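Local coordinates for protein putative oxidoreductase with NAD(P)-binding Rossmann-fold domain (Clostridium difficile, PDB 3UUW) that is a putative oxidoreductase of the GFO/IDH/MocA family, which probably binds NAD(P) in a Rossmann-fold domain, its substrate being unknown, at residues Asn153-Val158 and His217-Thr222; Leu198-His203 and Asn213-Arg218. All coordinates share one frame; numbering follows the deposited sequence.

Contact 1: residues Asn153-Val158 and His217-Thr222; sequences NSLRNV and HRDSGT
N153 meets the 217-222 loop through its backbone and through water. Its N donates to a water, 2.9 Å from the water oxygen, and that water in turn donates to D219 OD1 and to the carbonyl O of S220. One water thus spans three groups, while CB of N153 points away from the other loop. S154 follows with the direct bond: its N reaches R218 O at 3.1 Å, but the N-H...O angle of 133° marks this as weak. The same residue lies against the arginine, S154 CB sitting over one face of the guanidinium, 3.9 Å from R218 NH2. R218 gets there because its chain is bent at chi2 and chi3, which folds the flat end back over S154. At its far end NH1 forms a salt bridge with D167 of helix 160-179, whereas NE, buried here, has no polar partner. L155 also brings its N near R218 O, yet at a poor angle; the proton goes to a second water, 3.2 Å from L155 N, which donates a weak bond to D219 OD1. With CG anti to the backbone N (chi1 -160°), the L155 side chain sets CD2 3.8 Å from D219 OD2 and CD1 4.2 Å from R218 CB. Backbone bonds from D219 and G221 also run to the second subunit. The two loops follow the neighbouring parallel strands 142-150 and 211-217, inside the mixed sheet. The one direct hydrogen bond between them is weak, so the surface junction rests also on side-chain packing, with the R218 guanidinium held by D167. Two waters supplement it, each giving a proton to D219 OD1, as the carboxylate would probably favour.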
# COMPACT_ATOMS: atom_id res chain seq x y z
N ASN A 153 -18.68 4.48 -13.43
CA ASN A 153 -19.74 4.36 -14.45
C ASN A 153 -21.09 3.99 -13.81
O ASN A 153 -21.84 3.17 -14.35
CB ASN A 153 -19.34 3.32 -15.51
CG ASN A 153 -17.96 3.58 -16.10
OD1 ASN A 153 -17.61 4.71 -16.41
ND2 ASN A 153 -17.17 2.53 -16.26
N SER A 154 -21.39 4.60 -12.65
CA SER A 154 -22.62 4.34 -11.88
C SER A 154 -23.69 5.39 -12.13
O SER A 154 -24.71 5.43 -11.42
CB SER A 154 -22.32 4.31 -10.38
OG SER A 154 -21.49 3.22 -10.04
N LEU A 155 -23.45 6.26 -13.12
CA LEU A 155 -24.35 7.35 -13.46
C LEU A 155 -25.38 6.81 -14.44
O LEU A 155 -25.04 6.41 -15.56
CB LEU A 155 -23.53 8.49 -14.09
CG LEU A 155 -24.08 9.90 -14.15
CD1 LEU A 155 -24.33 10.42 -12.75
CD2 LEU A 155 -23.09 10.81 -14.87
N ARG A 156 -26.65 6.77 -14.01
CA ARG A 156 -27.73 6.19 -14.81
C ARG A 156 -28.94 7.11 -14.89
O ARG A 156 -29.01 8.14 -14.21
CB ARG A 156 -28.13 4.83 -14.22
CG ARG A 156 -26.96 3.84 -14.11
CD ARG A 156 -26.39 3.47 -15.48
NE ARG A 156 -27.14 2.38 -16.10
CZ ARG A 156 -26.68 1.14 -16.26
NH1 ARG A 156 -25.45 0.80 -15.88
NH2 ARG A 156 -27.45 0.22 -16.84
N ASN A 157 -29.91 6.74 -15.72
CA ASN A 157 -31.08 7.59 -15.92
C ASN A 157 -32.25 7.23 -15.00
O ASN A 157 -33.28 6.71 -15.43
CB ASN A 157 -31.51 7.61 -17.39
CG ASN A 157 -32.40 8.80 -17.72
OD1 ASN A 157 -32.49 9.76 -16.96
ND2 ASN A 157 -33.05 8.74 -18.88
N VAL A 158 -32.06 7.50 -13.71
CA VAL A 158 -33.11 7.34 -12.72
C VAL A 158 -33.07 8.63 -11.92
O VAL A 158 -32.00 9.22 -11.75
CB VAL A 158 -32.88 6.15 -11.81
CG1 VAL A 158 -34.15 5.87 -11.00
CG2 VAL A 158 -32.50 4.92 -12.63
N HIS A 217 -19.90 9.85 -4.91
CA HIS A 217 -19.71 10.30 -6.29
C HIS A 217 -20.01 9.10 -7.19
O HIS A 217 -19.36 8.06 -7.10
CB HIS A 217 -18.29 10.79 -6.51
CG HIS A 217 -18.07 11.43 -7.84
ND1 HIS A 217 -16.82 11.54 -8.41
CD2 HIS A 217 -18.93 12.00 -8.71
CE1 HIS A 217 -16.92 12.15 -9.57
NE2 HIS A 217 -18.19 12.44 -9.79
N ARG A 218 -21.02 9.27 -8.02
CA ARG A 218 -21.51 8.23 -8.91
C ARG A 218 -20.73 8.10 -10.20
O ARG A 218 -20.94 7.13 -10.95
CB ARG A 218 -22.98 8.51 -9.26
CG ARG A 218 -23.88 8.72 -8.05
CD ARG A 218 -24.03 7.47 -7.19
NE ARG A 218 -24.68 6.38 -7.93
CZ ARG A 218 -24.97 5.20 -7.40
NH1 ARG A 218 -24.70 4.94 -6.12
NH2 ARG A 218 -25.56 4.27 -8.16
N ASP A 219 -19.85 9.06 -10.48
CA ASP A 219 -19.07 9.07 -11.72
C ASP A 219 -17.60 9.27 -11.38
O ASP A 219 -16.92 10.15 -11.93
CB ASP A 219 -19.57 10.20 -12.66
CG ASP A 219 -19.13 9.99 -14.10
OD1 ASP A 219 -18.63 8.89 -14.42
OD2 ASP A 219 -19.28 10.92 -14.94
N SER A 220 -17.11 8.42 -10.47
CA SER A 220 -15.73 8.46 -9.97
C SER A 220 -14.78 7.58 -10.81
O SER A 220 -15.10 7.18 -11.97
CB SER A 220 -15.74 8.00 -8.50
OG SER A 220 -14.49 8.21 -7.86
N GLY A 221 -13.58 7.33 -10.29
CA GLY A 221 -12.56 6.58 -11.02
C GLY A 221 -12.45 5.14 -10.62
O GLY A 221 -11.66 4.39 -11.19
N THR A 222 -13.23 4.75 -9.61
CA THR A 222 -13.23 3.40 -9.12
C THR A 222 -14.43 3.19 -8.22
O THR A 222 -15.09 4.16 -7.80
CB THR A 222 -11.92 3.11 -8.33
OG1 THR A 222 -11.65 1.71 -8.27
CG2 THR A 222 -11.95 3.73 -6.95
O HOH W 1 -17.03 6.88 -13.68
O HOH W 2 -20.81 7.29 -14.63

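Contact 2: residues Leu198-His203 and Asn213-Arg218; sequences LIFVSH and NTSMHR
A buried antiparallel β hairpin pairs strand 198-206 with strand 211-217 inside the mixed sheet of the C-terminal domain, with strands 184-192 and 142-150 flanking the pair. The short segments run almost exactly antiparallel, at 177° and 4.7 Å between axes. V201 and M216 form a hydrogen-bonded pair, V201 N to M216 O at 3.0 Å and M216 N to V201 O at 2.9 Å; H203 and T214 form the next such pair, while R218 N donates to I199 O past the end of its strand. F200 with H217 and S202 with S215 are the non-hydrogen-bonded pairs. I199 and F200 both face F191 of strand 184-192, a classic β bulge on the hairpin's other edge.

V201, H203, T214 and M216 lie on the face over which helix 160-179 packs, V201 touching Y168 and T214 touching V171. V201 CG1 packs 3.9 Å from M216 CB, and L198 crosses R218 at about a right angle, CG to CG 4.0 Å. Y168 OH of that helix bonds both H203 ND1 and T214 OG1, while E188 takes H203 NE2, so both ring nitrogens have partners and the imidazole's rotation is fixed.

F200, S202, S215 and H217 occupy the opposite face, where F200 packs on V143 and H217 on S231 of the second subunit. F200 and H217 make an offset edge-to-face pair, the phenyl edge toward the imidazole face, with planes at 74° and centroids 6.0 Å apart. The pairing puts both CB atoms on this face; with each CG anti to its backbone N (chi1 176° for F200), H217 CB sits at the F200 ring edge, near its plane. At the imidazole's own edge, in its plane, I199 O lies 3.3 Å from H217 CD2.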
# COMPACT_ATOMS: atom_id res chain seq x y z
N LEU A 198 -28.53 11.74 -10.15
CA LEU A 198 -27.51 12.03 -9.15
C LEU A 198 -26.10 11.90 -9.70
O LEU A 198 -25.73 10.85 -10.24
CB LEU A 198 -27.64 11.07 -7.95
CG LEU A 198 -26.64 11.29 -6.80
CD1 LEU A 198 -26.82 12.67 -6.18
CD2 LEU A 198 -26.78 10.22 -5.74
N ILE A 199 -25.31 12.95 -9.54
CA ILE A 199 -23.87 12.91 -9.85
C ILE A 199 -23.07 12.77 -8.55
O ILE A 199 -22.26 11.85 -8.38
CB ILE A 199 -23.38 14.20 -10.55
CG1 ILE A 199 -24.08 14.42 -11.90
CG2 ILE A 199 -21.84 14.14 -10.76
CD1 ILE A 199 -23.81 15.78 -12.49
N PHE A 200 -23.28 13.71 -7.63
CA PHE A 200 -22.53 13.73 -6.38
C PHE A 200 -23.39 14.26 -5.26
O PHE A 200 -24.19 15.17 -5.47
CB PHE A 200 -21.31 14.63 -6.57
CG PHE A 200 -20.50 14.83 -5.33
CD1 PHE A 200 -19.55 13.89 -4.95
CD2 PHE A 200 -20.67 15.94 -4.53
CE1 PHE A 200 -18.80 14.04 -3.79
CE2 PHE A 200 -19.92 16.10 -3.36
CZ PHE A 200 -18.97 15.15 -3.01
N VAL A 201 -23.23 13.69 -4.07
CA VAL A 201 -23.93 14.17 -2.89
C VAL A 201 -22.99 14.08 -1.71
O VAL A 201 -22.20 13.14 -1.60
CB VAL A 201 -25.23 13.38 -2.59
CG1 VAL A 201 -24.94 11.92 -2.35
CG2 VAL A 201 -25.99 13.97 -1.38
N SER A 202 -23.08 15.06 -0.83
CA SER A 202 -22.29 15.08 0.38
C SER A 202 -23.02 15.84 1.46
O SER A 202 -23.78 16.77 1.18
CB SER A 202 -20.93 15.72 0.12
OG SER A 202 -20.22 15.86 1.33
N HIS A 203 -22.78 15.43 2.70
CA HIS A 203 -23.35 16.09 3.88
C HIS A 203 -22.36 16.14 4.99
O HIS A 203 -21.43 15.34 5.07
CB HIS A 203 -24.60 15.38 4.36
CG HIS A 203 -25.74 15.54 3.43
ND1 HIS A 203 -25.99 14.67 2.39
CD2 HIS A 203 -26.66 16.53 3.33
CE1 HIS A 203 -27.04 15.10 1.71
NE2 HIS A 203 -27.45 16.24 2.24
N ASN A 213 -18.72 13.32 8.01
CA ASN A 213 -18.74 13.80 6.64
C ASN A 213 -19.00 12.65 5.73
O ASN A 213 -18.18 11.73 5.63
CB ASN A 213 -17.40 14.45 6.33
CG ASN A 213 -17.08 15.56 7.30
OD1 ASN A 213 -17.72 16.61 7.28
ND2 ASN A 213 -16.12 15.32 8.19
N THR A 214 -20.14 12.71 5.03
CA THR A 214 -20.60 11.66 4.14
C THR A 214 -20.51 12.10 2.72
O THR A 214 -20.77 13.25 2.43
CB THR A 214 -22.08 11.29 4.43
OG1 THR A 214 -22.93 12.44 4.28
CG2 THR A 214 -22.22 10.76 5.86
N SER A 215 -20.12 11.19 1.83
CA SER A 215 -19.89 11.54 0.41
C SER A 215 -20.10 10.37 -0.57
O SER A 215 -19.66 9.26 -0.33
CB SER A 215 -18.46 12.06 0.26
OG SER A 215 -18.11 12.35 -1.08
N MET A 216 -20.72 10.67 -1.71
CA MET A 216 -20.99 9.67 -2.73
C MET A 216 -20.89 10.30 -4.14
O MET A 216 -21.69 11.16 -4.52
CB MET A 216 -22.38 9.04 -2.51
CG MET A 216 -22.91 8.24 -3.73
SD MET A 216 -24.42 7.32 -3.39
CE MET A 216 -23.76 5.99 -2.34
N HIS A 217 -19.90 9.85 -4.91
CA HIS A 217 -19.71 10.30 -6.29
C HIS A 217 -20.01 9.10 -7.19
O HIS A 217 -19.36 8.06 -7.10
CB HIS A 217 -18.29 10.79 -6.51
CG HIS A 217 -18.07 11.43 -7.84
ND1 HIS A 217 -16.82 11.54 -8.41
CD2 HIS A 217 -18.93 12.00 -8.71
CE1 HIS A 217 -16.92 12.15 -9.57
NE2 HIS A 217 -18.19 12.44 -9.79
N ARG A 218 -21.02 9.27 -8.02
CA ARG A 218 -21.51 8.23 -8.91
C ARG A 218 -20.73 8.10 -10.20
O ARG A 218 -20.94 7.13 -10.95
CB ARG A 218 -22.98 8.51 -9.26
CG ARG A 218 -23.88 8.72 -8.05
CD ARG A 218 -24.03 7.47 -7.19
NE ARG A 218 -24.68 6.38 -7.93
CZ ARG A 218 -24.97 5.20 -7.40
NH1 ARG A 218 -24.70 4.94 -6.12
NH2 ARG A 218 -25.56 4.27 -8.16

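Contacts 1 and 2 lie about 11 Å apart, centre to centre, and their second segments share H217 and R218, where strand 211-217 runs out into the loop before strand 224-231. Along the chain, 153-158 comes first, after strand 142-150; 198-203 and 213-218 follow as the hairpin, and 217-222 overlaps its end and runs on. The two contacts touch directly as L155 packs on I199. Contact 2 is the buried sheet pairing, contact 1 the surface junction at its end, and R218 takes part in both. Each also reaches the second subunit, so this region of the C-terminal domain joins the sheet, the loops at the ends of strands 142-150 and 211-217, and the subunit interface.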